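Local atomic coordinates of fatty Acyl-Adenylate Ligase (Escherichia coli, PDB entry 3PBK), a protein that belongs to the AMP-binding enzymes of the ANL clan and holds 5'-O-[(S)-(dodecanoyloxy)(hydroxy)phosphoryl]adenosine in its pocket. Residues N203-K213 / N341-E350; L54-L65 / V87-L98. All blocks are in the same frame, centred on the assembly; numbering follows the deposited sequence.

Interaction 1 (N203-K213 / N341-E350); sequences NLRAISHDGIK and NALAVSFSDE. With 1ZZ (5'-O-[(S)-(dodecanoyloxy)(hydroxy)phosphoryl]adenosine), chain C.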
loop_
_atom_site.group_PDB
_atom_site.type_symbol
_atom_site.label_atom_id
_atom_site.label_comp_id
_atom_site.label_asym_id
_atom_site.label_seq_id
_atom_site.Cartn_x
_atom_site.Cartn_y
_atom_site.Cartn_z
ATOM N N ASN A 203 -1.364 8.632 -13.672
ATOM C CA ASN A 203 -2.111 7.902 -12.672
ATOM C C ASN A 203 -2.983 8.828 -11.842
ATOM O O ASN A 203 -4.154 8.543 -11.626
ATOM C CB ASN A 203 -1.207 7.058 -11.779
ATOM C CG ASN A 203 -1.929 5.849 -11.206
ATOM O OD1 ASN A 203 -2.437 5.025 -11.949
ATOM N ND2 ASN A 203 -1.984 5.747 -9.887
ATOM N N LEU A 204 -2.425 9.938 -11.385
ATOM C CA LEU A 204 -3.228 10.936 -10.691
ATOM C C LEU A 204 -4.465 11.321 -11.511
ATOM O O LEU A 204 -5.575 11.407 -10.989
ATOM C CB LEU A 204 -2.390 12.170 -10.394
ATOM C CG LEU A 204 -1.742 12.250 -9.016
ATOM C CD1 LEU A 204 -1.616 10.877 -8.387
ATOM C CD2 LEU A 204 -0.404 12.933 -9.127
ATOM N N ARG A 205 -4.267 11.547 -12.802
ATOM C CA ARG A 205 -5.367 11.819 -13.710
ATOM C C ARG A 205 -6.383 10.662 -13.707
ATOM O O ARG A 205 -7.581 10.877 -13.547
ATOM C CB ARG A 205 -4.803 12.098 -15.106
ATOM C CG ARG A 205 -5.826 12.202 -16.202
ATOM C CD ARG A 205 -6.725 13.404 -16.043
ATOM N NE ARG A 205 -7.742 13.443 -17.093
ATOM C CZ ARG A 205 -8.690 14.373 -17.177
ATOM N NH1 ARG A 205 -8.747 15.340 -16.271
ATOM N NH2 ARG A 205 -9.582 14.342 -18.162
ATOM N N ALA A 206 -5.903 9.432 -13.853
ATOM C CA ALA A 206 -6.789 8.261 -13.840
ATOM C C ALA A 206 -7.614 8.176 -12.556
ATOM O O ALA A 206 -8.839 8.034 -12.600
ATOM C CB ALA A 206 -5.991 6.974 -14.046
ATOM N N ILE A 207 -6.931 8.265 -11.416
ATOM C CA ILE A 207 -7.565 8.158 -10.110
ATOM C C ILE A 207 -8.637 9.202 -9.924
ATOM O O ILE A 207 -9.797 8.866 -9.699
ATOM C CB ILE A 207 -6.559 8.335 -8.981
ATOM C CG1 ILE A 207 -5.621 7.128 -8.919
ATOM C CG2 ILE A 207 -7.292 8.521 -7.664
ATOM C CD1 ILE A 207 -4.291 7.422 -8.242
ATOM N N SER A 208 -8.254 10.470 -10.021
ATOM C CA SER A 208 -9.196 11.564 -9.786
ATOM C C SER A 208 -10.360 11.633 -10.795
ATOM O O SER A 208 -11.510 11.881 -10.430
ATOM C CB SER A 208 -8.455 12.898 -9.767
ATOM O OG SER A 208 -7.954 13.194 -11.059
ATOM N N HIS A 209 -10.068 11.418 -12.065
ATOM C CA HIS A 209 -11.061 11.687 -13.077
ATOM C C HIS A 209 -11.821 10.454 -13.522
ATOM O O HIS A 209 -12.925 10.568 -14.062
ATOM C CB HIS A 209 -10.408 12.338 -14.284
ATOM C CG HIS A 209 -11.357 12.604 -15.405
ATOM N ND1 HIS A 209 -11.374 11.853 -16.560
ATOM C CD2 HIS A 209 -12.335 13.532 -15.542
ATOM C CE1 HIS A 209 -12.318 12.310 -17.365
ATOM N NE2 HIS A 209 -12.914 13.328 -16.771
ATOM N N ASP A 210 -11.236 9.276 -13.302
ATOM C CA ASP A 210 -11.799 8.042 -13.859
ATOM C C ASP A 210 -12.028 6.902 -12.866
ATOM O O ASP A 210 -12.980 6.137 -13.004
ATOM C CB ASP A 210 -10.954 7.574 -15.042
ATOM C CG ASP A 210 -10.942 8.589 -16.162
ATOM O OD1 ASP A 210 -9.877 8.793 -16.794
ATOM O OD2 ASP A 210 -12.012 9.205 -16.394
ATOM N N GLY A 211 -11.161 6.792 -11.869
ATOM C CA GLY A 211 -11.265 5.709 -10.908
ATOM C C GLY A 211 -12.145 6.063 -9.728
ATOM O O GLY A 211 -13.273 5.589 -9.614
ATOM N N ILE A 212 -11.627 6.899 -8.843
ATOM C CA ILE A 212 -12.406 7.340 -7.704
ATOM C C ILE A 212 -13.557 8.194 -8.205
ATOM O O ILE A 212 -14.689 8.064 -7.742
ATOM C CB ILE A 212 -11.549 8.163 -6.713
ATOM C CG1 ILE A 212 -10.486 7.281 -6.041
ATOM C CG2 ILE A 212 -12.438 8.841 -5.668
ATOM C CD1 ILE A 212 -10.913 6.674 -4.730
ATOM N N LYS A 213 -13.253 9.060 -9.168
ATOM C CA LYS A 213 -14.193 10.082 -9.611
ATOM C C LYS A 213 -14.489 11.070 -8.480
ATOM O O LYS A 213 -15.522 10.996 -7.817
ATOM C CB LYS A 213 -15.464 9.437 -10.157
ATOM C CG LYS A 213 -15.189 8.628 -11.407
ATOM C CD LYS A 213 -16.385 7.835 -11.862
ATOM C CE LYS A 213 -16.176 7.343 -13.276
ATOM N NZ LYS A 213 -17.238 6.384 -13.670
ATOM N N ASN A 341 3.004 0.763 -10.940
ATOM C CA ASN A 341 2.119 1.537 -11.799
ATOM C C ASN A 341 1.799 2.857 -11.101
ATOM O O ASN A 341 0.716 3.409 -11.274
ATOM C CB ASN A 341 0.830 0.754 -12.073
ATOM C CG ASN A 341 -0.013 1.358 -13.205
ATOM O OD1 ASN A 341 -1.145 1.796 -12.989
ATOM N ND2 ASN A 341 0.535 1.366 -14.417
ATOM N N ALA A 342 2.758 3.350 -10.313
ATOM C CA ALA A 342 2.562 4.508 -9.436
ATOM C C ALA A 342 1.648 4.173 -8.249
ATOM O O ALA A 342 2.060 4.243 -7.102
ATOM C CB ALA A 342 2.037 5.716 -10.217
ATOM N N LEU A 343 0.411 3.791 -8.530
ATOM C CA LEU A 343 -0.518 3.434 -7.475
ATOM C C LEU A 343 -1.693 2.596 -7.991
ATOM O O LEU A 343 -1.768 1.396 -7.725
ATOM C CB LEU A 343 -1.051 4.695 -6.819
ATOM C CG LEU A 343 -1.557 4.614 -5.381
ATOM C CD1 LEU A 343 -2.771 5.509 -5.245
ATOM C CD2 LEU A 343 -1.890 3.199 -4.979
ATOM N N ALA A 344 -2.600 3.235 -8.728
ATOM C CA ALA A 344 -3.896 2.637 -9.050
ATOM C C ALA A 344 -3.932 1.907 -10.388
ATOM O O ALA A 344 -3.282 2.322 -11.345
ATOM C CB ALA A 344 -4.982 3.697 -8.998
ATOM N N VAL A 345 -4.705 0.826 -10.452
ATOM C CA VAL A 345 -4.856 0.055 -11.683
ATOM C C VAL A 345 -6.332 -0.133 -12.039
ATOM O O VAL A 345 -6.700 -0.157 -13.213
ATOM C CB VAL A 345 -4.147 -1.317 -11.594
ATOM C CG1 VAL A 345 -4.709 -2.276 -12.612
ATOM C CG2 VAL A 345 -2.656 -1.164 -11.792
ATOM N N SER A 346 -7.180 -0.258 -11.026
ATOM C CA SER A 346 -8.609 -0.386 -11.259
ATOM C C SER A 346 -9.417 -0.068 -10.021
ATOM O O SER A 346 -8.932 -0.174 -8.903
ATOM C CB SER A 346 -8.955 -1.783 -11.751
ATOM O OG SER A 346 -8.590 -2.751 -10.801
ATOM N N PHE A 347 -10.663 0.324 -10.247
ATOM C CA PHE A 347 -11.579 0.689 -9.186
ATOM C C PHE A 347 -12.921 0.059 -9.499
ATOM O O PHE A 347 -13.308 -0.026 -10.658
ATOM C CB PHE A 347 -11.749 2.206 -9.134
ATOM C CG PHE A 347 -10.485 2.959 -8.797
ATOM C CD1 PHE A 347 -9.579 3.296 -9.780
ATOM C CD2 PHE A 347 -10.217 3.347 -7.494
ATOM C CE1 PHE A 347 -8.426 4.000 -9.472
ATOM C CE2 PHE A 347 -9.062 4.054 -7.179
ATOM C CZ PHE A 347 -8.167 4.382 -8.172
ATOM N N SER A 348 -13.632 -0.396 -8.472
ATOM C CA SER A 348 -14.993 -0.874 -8.660
ATOM C C SER A 348 -15.864 0.308 -9.096
ATOM O O SER A 348 -15.474 1.473 -8.948
ATOM C CB SER A 348 -15.528 -1.509 -7.378
ATOM O OG SER A 348 -16.707 -2.260 -7.627
ATOM N N ASP A 349 -17.037 0.011 -9.646
ATOM C CA ASP A 349 -17.893 1.059 -10.176
ATOM C C ASP A 349 -18.291 2.066 -9.096
ATOM O O ASP A 349 -18.170 1.798 -7.889
ATOM C CB ASP A 349 -19.126 0.461 -10.843
ATOM C CG ASP A 349 -18.799 -0.255 -12.157
ATOM O OD1 ASP A 349 -17.890 0.202 -12.889
ATOM O OD2 ASP A 349 -19.467 -1.275 -12.460
ATOM N N GLU A 350 -18.744 3.237 -9.540
ATOM C CA GLU A 350 -19.189 4.297 -8.649
ATOM C C GLU A 350 -20.448 3.799 -7.965
ATOM O O GLU A 350 -21.248 3.088 -8.575
ATOM C CB GLU A 350 -19.479 5.554 -9.466
ATOM C CG GLU A 350 -19.196 6.871 -8.764
ATOM C CD GLU A 350 -19.368 8.096 -9.686
ATOM O OE1 GLU A 350 -19.838 7.933 -10.848
ATOM O OE2 GLU A 350 -19.028 9.226 -9.235
HETATM P P 1ZZ C . 1.859 -1.674 -3.246
HETATM C C1 1ZZ C . -7.765 9.645 -3.240
HETATM N N1 1ZZ C . -2.725 -5.894 -3.965
HETATM O O1 1ZZ C . -1.281 -1.166 -2.233
HETATM C C2 1ZZ C . -7.216 8.512 -4.065
HETATM N N2 1ZZ C . -4.451 -4.510 -4.100
HETATM O O2 1ZZ C . 0.641 -0.575 -3.419
HETATM C C3 1ZZ C . -6.809 7.232 -3.341
HETATM N N3 1ZZ C . -4.140 -8.022 -3.970
HETATM O O3 1ZZ C . 2.957 -1.741 -4.395
HETATM C C4 1ZZ C . -6.443 6.058 -4.268
HETATM N N4 1ZZ C . -6.425 -7.646 -4.093
HETATM O O4 1ZZ C . 2.552 -1.460 -2.079
HETATM C C5 1ZZ C . -6.424 4.605 -3.780
HETATM N N5 1ZZ C . -7.269 -5.364 -4.228
HETATM O O5 1ZZ C . 1.192 -3.124 -3.208
HETATM C C6 1ZZ C . -5.483 3.750 -4.588
HETATM O O6 1ZZ C . -0.584 -5.231 -3.624
HETATM C C7 1ZZ C . -5.794 2.302 -4.869
HETATM O O7 1ZZ C . -0.356 -8.342 -5.284
HETATM C C8 1ZZ C . -4.620 1.365 -5.037
HETATM O O8 1ZZ C . 0.591 -6.164 -6.873
HETATM C C9 1ZZ C . -4.518 0.105 -4.166
HETATM C C10 1ZZ C . -3.224 -0.247 -3.474
HETATM C C11 1ZZ C . -1.863 -0.039 -3.976
HETATM C C12 1ZZ C . -0.824 -0.756 -3.250
HETATM C C13 1ZZ C . 1.280 -3.856 -4.403
HETATM C C14 1ZZ C . 0.602 -5.231 -4.442
HETATM C C15 1ZZ C . -0.051 -5.865 -5.685
HETATM C C16 1ZZ C . -0.738 -7.008 -5.067
HETATM C C17 1ZZ C . -1.339 -6.402 -3.846
HETATM C C18 1ZZ C . -3.078 -4.612 -4.030
HETATM C C19 1ZZ C . -4.944 -5.816 -4.090
HETATM C C20 1ZZ C . -3.940 -6.654 -4.001
HETATM C C21 1ZZ C . -5.419 -8.475 -4.013
HETATM C C22 1ZZ C . -6.189 -6.264 -4.129
HETATM O O HOH W 1 -14.879 3.668 -10.963
HETATM O O HOH W 2 -17.707 3.967 -12.238
#

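Interaction 2 (L54-L65 / V87-L98); sequences LKARAEAGAKRL and VEAFFACQYAGL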
loop_
_atom_site.group_PDB
_atom_site.type_symbol
_atom_site.label_atom_id
_atom_site.label_comp_id
_atom_site.label_asym_id
_atom_site.label_seq_id
_atom_site.Cartn_x
_atom_site.Cartn_y
_atom_site.Cartn_z
ATOM N N LEU A 54 2.590 25.825 1.067
ATOM C CA LEU A 54 3.445 24.711 0.683
ATOM C C LEU A 54 4.318 25.055 -0.532
ATOM O O LEU A 54 5.519 24.790 -0.538
ATOM C CB LEU A 54 2.607 23.469 0.406
ATOM C CG LEU A 54 3.297 22.430 -0.472
ATOM C CD1 LEU A 54 4.417 21.721 0.272
ATOM C CD2 LEU A 54 2.277 21.438 -0.974
ATOM N N LYS A 55 3.713 25.650 -1.556
ATOM C CA LYS A 55 4.457 26.116 -2.728
ATOM C C LYS A 55 5.695 26.957 -2.340
ATOM O O LYS A 55 6.809 26.714 -2.814
ATOM C CB LYS A 55 3.524 26.928 -3.632
ATOM C CG LYS A 55 4.142 27.421 -4.927
ATOM C CD LYS A 55 3.490 28.721 -5.369
ATOM C CE LYS A 55 3.454 28.847 -6.893
ATOM N NZ LYS A 55 4.802 28.775 -7.528
ATOM N N ALA A 56 5.485 27.947 -1.474
ATOM C CA ALA A 56 6.557 28.815 -1.013
ATOM C C ALA A 56 7.647 28.006 -0.335
ATOM O O ALA A 56 8.803 28.025 -0.753
ATOM C CB ALA A 56 6.015 29.863 -0.064
ATOM N N ARG A 57 7.276 27.292 0.719
ATOM C CA ARG A 57 8.245 26.479 1.432
ATOM C C ARG A 57 8.952 25.500 0.503
ATOM O O ARG A 57 10.114 25.174 0.713
ATOM C CB ARG A 57 7.579 25.748 2.593
ATOM C CG ARG A 57 6.990 26.692 3.614
ATOM C CD ARG A 57 6.426 25.953 4.804
ATOM N NE ARG A 57 5.754 26.862 5.724
ATOM C CZ ARG A 57 5.044 26.467 6.776
ATOM N NH1 ARG A 57 4.910 25.173 7.038
ATOM N NH2 ARG A 57 4.465 27.363 7.568
ATOM N N ALA A 58 8.259 25.041 -0.531
ATOM C CA ALA A 58 8.869 24.123 -1.493
ATOM C C ALA A 58 9.908 24.815 -2.394
ATOM O O ALA A 58 10.976 24.257 -2.647
ATOM C CB ALA A 58 7.801 23.427 -2.330
ATOM N N GLU A 59 9.592 26.023 -2.869
ATOM C CA GLU A 59 10.529 26.814 -3.677
ATOM C C GLU A 59 11.794 27.149 -2.893
ATOM O O GLU A 59 12.906 26.909 -3.361
ATOM C CB GLU A 59 9.877 28.110 -4.150
ATOM C CG GLU A 59 8.972 27.972 -5.355
ATOM C CD GLU A 59 8.110 29.211 -5.566
ATOM O OE1 GLU A 59 8.371 30.256 -4.918
ATOM O OE2 GLU A 59 7.166 29.138 -6.379
ATOM N N ALA A 60 11.614 27.717 -1.703
ATOM C CA ALA A 60 12.734 28.043 -0.830
ATOM C C ALA A 60 13.586 26.808 -0.563
ATOM O O ALA A 60 14.805 26.825 -0.740
ATOM C CB ALA A 60 12.232 28.630 0.477
ATOM N N GLY A 61 12.934 25.734 -0.134
ATOM C CA GLY A 61 13.623 24.488 0.143
ATOM C C GLY A 61 14.386 24.013 -1.072
ATOM O O GLY A 61 15.519 23.557 -0.970
ATOM N N ALA A 62 13.758 24.121 -2.232
ATOM C CA ALA A 62 14.416 23.755 -3.473
ATOM C C ALA A 62 15.761 24.488 -3.618
ATOM O O ALA A 62 16.759 23.911 -4.060
ATOM C CB ALA A 62 13.501 24.042 -4.661
ATOM N N LYS A 63 15.789 25.761 -3.234
ATOM C CA LYS A 63 17.011 26.552 -3.345
ATOM C C LYS A 63 18.014 26.193 -2.248
ATOM O O LYS A 63 19.206 26.062 -2.519
ATOM C CB LYS A 63 16.696 28.048 -3.357
ATOM C CG LYS A 63 16.130 28.540 -4.682
ATOM C CD LYS A 63 15.567 29.953 -4.562
ATOM C CE LYS A 63 15.233 30.534 -5.930
ATOM N NZ LYS A 63 14.907 31.985 -5.860
ATOM N N ARG A 64 17.542 26.022 -1.017
ATOM C CA ARG A 64 18.414 25.530 0.038
ATOM C C ARG A 64 19.121 24.264 -0.427
ATOM O O ARG A 64 20.348 24.195 -0.456
ATOM C CB ARG A 64 17.628 25.246 1.311
ATOM C CG ARG A 64 17.026 26.479 1.952
ATOM C CD ARG A 64 16.749 26.251 3.438
ATOM N NE ARG A 64 15.640 25.329 3.686
ATOM C CZ ARG A 64 14.388 25.538 3.283
ATOM N NH1 ARG A 64 14.084 26.626 2.583
ATOM N NH2 ARG A 64 13.436 24.654 3.562
ATOM N N LEU A 65 18.333 23.267 -0.807
ATOM C CA LEU A 65 18.869 21.996 -1.277
ATOM C C LEU A 65 19.960 22.148 -2.325
ATOM O O LEU A 65 20.927 21.396 -2.330
ATOM C CB LEU A 65 17.750 21.122 -1.832
ATOM C CG LEU A 65 17.044 20.279 -0.780
ATOM C CD1 LEU A 65 16.066 19.326 -1.429
ATOM C CD2 LEU A 65 18.087 19.535 0.019
ATOM N N VAL A 87 6.296 16.834 3.953
ATOM C CA VAL A 87 5.652 17.304 2.737
ATOM C C VAL A 87 6.507 18.373 2.073
ATOM O O VAL A 87 6.801 18.279 0.884
ATOM C CB VAL A 87 4.237 17.853 3.001
ATOM C CG1 VAL A 87 3.557 18.232 1.691
ATOM C CG2 VAL A 87 3.406 16.827 3.740
ATOM N N GLU A 88 6.916 19.381 2.838
ATOM C CA GLU A 88 7.707 20.473 2.278
ATOM C C GLU A 88 8.965 19.923 1.634
ATOM O O GLU A 88 9.278 20.235 0.489
ATOM C CB GLU A 88 8.081 21.491 3.353
ATOM C CG GLU A 88 6.902 22.150 4.051
ATOM C CD GLU A 88 7.341 22.869 5.315
ATOM O OE1 GLU A 88 8.528 23.262 5.372
ATOM O OE2 GLU A 88 6.519 23.032 6.250
ATOM N N ALA A 89 9.677 19.092 2.379
ATOM C CA ALA A 89 10.912 18.489 1.896
ATOM C C ALA A 89 10.728 17.769 0.564
ATOM O O ALA A 89 11.572 17.852 -0.329
ATOM C CB ALA A 89 11.459 17.529 2.938
ATOM N N PHE A 90 9.614 17.052 0.450
ATOM C CA PHE A 90 9.309 16.255 -0.733
ATOM C C PHE A 90 9.121 17.119 -1.987
ATOM O O PHE A 90 9.695 16.831 -3.038
ATOM C CB PHE A 90 8.077 15.384 -0.477
ATOM C CG PHE A 90 7.715 14.512 -1.629
ATOM C CD1 PHE A 90 6.799 14.928 -2.565
ATOM C CD2 PHE A 90 8.309 13.285 -1.794
ATOM C CE1 PHE A 90 6.481 14.132 -3.637
ATOM C CE2 PHE A 90 7.983 12.487 -2.870
ATOM C CZ PHE A 90 7.072 12.914 -3.787
ATOM N N PHE A 91 8.324 18.179 -1.878
ATOM C CA PHE A 91 8.138 19.097 -3.002
ATOM C C PHE A 91 9.356 19.994 -3.225
ATOM O O PHE A 91 9.670 20.378 -4.354
ATOM C CB PHE A 91 6.867 19.926 -2.820
ATOM C CG PHE A 91 5.625 19.206 -3.244
ATOM C CD1 PHE A 91 5.227 19.216 -4.574
ATOM C CD2 PHE A 91 4.870 18.498 -2.327
ATOM C CE1 PHE A 91 4.089 18.547 -4.975
ATOM C CE2 PHE A 91 3.732 17.827 -2.723
ATOM C CZ PHE A 91 3.339 17.851 -4.047
ATOM N N ALA A 92 10.037 20.322 -2.136
ATOM C CA ALA A 92 11.312 20.987 -2.236
ATOM C C ALA A 92 12.190 20.184 -3.186
ATOM O O ALA A 92 12.978 20.744 -3.942
ATOM C CB ALA A 92 11.957 21.098 -0.872
ATOM N N CYS A 93 12.045 18.866 -3.163
ATOM C CA CYS A 93 12.828 18.031 -4.054
ATOM C C CYS A 93 12.385 18.181 -5.497
ATOM O O CYS A 93 13.214 18.305 -6.401
ATOM C CB CYS A 93 12.750 16.577 -3.631
ATOM S SG CYS A 93 13.911 16.207 -2.329
ATOM N N GLN A 94 11.073 18.172 -5.703
ATOM C CA GLN A 94 10.495 18.281 -7.032
ATOM C C GLN A 94 10.953 19.557 -7.718
ATOM O O GLN A 94 11.379 19.521 -8.873
ATOM C CB GLN A 94 8.968 18.256 -6.947
ATOM C CG GLN A 94 8.398 16.983 -6.353
ATOM C CD GLN A 94 8.952 15.744 -7.022
ATOM O OE1 GLN A 94 9.404 14.825 -6.354
ATOM N NE2 GLN A 94 8.925 15.717 -8.351
ATOM N N TYR A 95 10.859 20.674 -6.994
ATOM C CA TYR A 95 11.193 22.009 -7.504
ATOM C C TYR A 95 12.676 22.168 -7.780
ATOM O O TYR A 95 13.077 22.897 -8.684
ATOM C CB TYR A 95 10.759 23.077 -6.500
ATOM C CG TYR A 95 9.312 23.477 -6.627
ATOM C CD1 TYR A 95 8.291 22.576 -6.348
ATOM C CD2 TYR A 95 8.961 24.759 -7.029
ATOM C CE1 TYR A 95 6.962 22.941 -6.471
ATOM C CE2 TYR A 95 7.632 25.134 -7.152
ATOM C CZ TYR A 95 6.642 24.221 -6.871
ATOM O OH TYR A 95 5.330 24.598 -6.995
ATOM N N ALA A 96 13.485 21.491 -6.977
ATOM C CA ALA A 96 14.924 21.511 -7.141
ATOM C C ALA A 96 15.361 20.461 -8.152
ATOM O O ALA A 96 16.550 20.265 -8.373
ATOM C CB ALA A 96 15.602 21.280 -5.816
ATOM N N GLY A 97 14.398 19.783 -8.763
ATOM C CA GLY A 97 14.690 18.794 -9.786
ATOM C C GLY A 97 15.394 17.555 -9.266
ATOM O O GLY A 97 15.904 16.747 -10.049
ATOM N N LEU A 98 15.413 17.406 -7.939
ATOM C CA LEU A 98 16.046 16.260 -7.283
ATOM C C LEU A 98 15.083 15.098 -7.173
ATOM O O LEU A 98 13.869 15.284 -7.130
ATOM C CB LEU A 98 16.531 16.643 -5.889
ATOM C CG LEU A 98 17.509 17.813 -5.820
ATOM C CD1 LEU A 98 17.821 18.103 -4.372
ATOM C CD2 LEU A 98 18.777 17.502 -6.595
#

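Interaction 1 (N203-K213 / N341-E350)
Phe347 lays one face of its ring against the backbone of Gly211 and Ile212, with Gly211 C toward the rim and Ile212 N over the middle. With its CG beside the backbone N (chi1 -64°), the ring is turned against the helix, and its CZ edge meets Ile207 CG1 at 3.8 Å. Ile212 CG1 approaches the ring at CE2, 3.7 Å away. Ile207 CG1 also packs on Ala344 CB at 3.5 Å, while its CD1 crosses Leu343 CD1 at 3.9 Å, the two side chains at about a right angle. This part is buried. Beyond Phe347 the contact is looser and wet: one water joins Gly211 O to Ser348 O, and another links Lys213 NZ with Glu350 N. Lys213 NZ stays 4.1 Å from Glu350 OE1, too long for a salt bridge, and Glu350 OE2 pairs instead with Arg215. Across from Tyr336 of the antiparallel strand 332-337, strand 344-347 spends two residues, Val345 and Ser346, in a classic beta bulge. Ile207 CG2 lies 3.6 Å from C2 of 1ZZ, Leu343 CD1 against C6 and its CD2 against C8 and C11, making this junction of helix and bulged strand a wall of the pocket for the dodecanoyl chain.

Interaction 2 (L54-L65 / V87-L98)
Ala58 and Ala92 bring the two helices together, their CA atoms 4.0 Å apart and the axes of the two segments 7.3 Å apart at a crossing angle of -63°. With such small residues at the crossing, backbone meets backbone: Ala92 CA points its hydrogen at Ala58 O (3.3 Å), and Ala62 CA makes a more bent contact with Ala92 O. Around this centre, Tyr95 is a knob in the hole formed by Lys55, Ala58, Glu59 and Ala62, with Ala58 CB over one ring face and Glu59 CG 3.6 Å from Tyr95 CE2. Toward one end, Leu54 CD1 meets Val87 CG1 at 3.9 Å; toward the other, Leu65 CD1 touches Leu98 CD1 at 3.6 Å, just past the Schellman turn at Gly97. Beside the crossing, the exposed Arg57, extended from CG to NE, gives NH1 to OE2 of the buried Glu88 in a 2.8 Å salt bridge, bent to 149° at the hydrogen and arriving from above the carboxylate plane; Ser84 adds a weak bond to the same oxygen. One shell further out, Asp27 OD1 of helix 22-29 hydrogen-bonds Tyr95 OH and forms a salt bridge with Lys55 NZ, which also holds Glu59 OE2. The crossing itself is thus apolar and the charged groups beside it are paired, while Asp27, shared by Tyr95 and Lys55, probably helps hold the tyrosine in its hole.

Interaction 1 touches the ligand; interaction 2 stands back from it, with the Phe91 side chain about 14 Å from 1ZZ. Their centres are 27 Å apart and their nearest atoms about 8 Å, so they do not meet directly. Helix 229-241 touches both: Leu204 and Leu343 of interaction 1 pack on its Val233, while Phe90 and Phe91 of interaction 2 rest on Leu237. The two contacts thus share this helix as a neighbour. Along the chain they are in series, 54-65 and 87-98 coming before 203-213 and 341-350, and all four segments belong to the part of the chain related to AMP-binding enzymes.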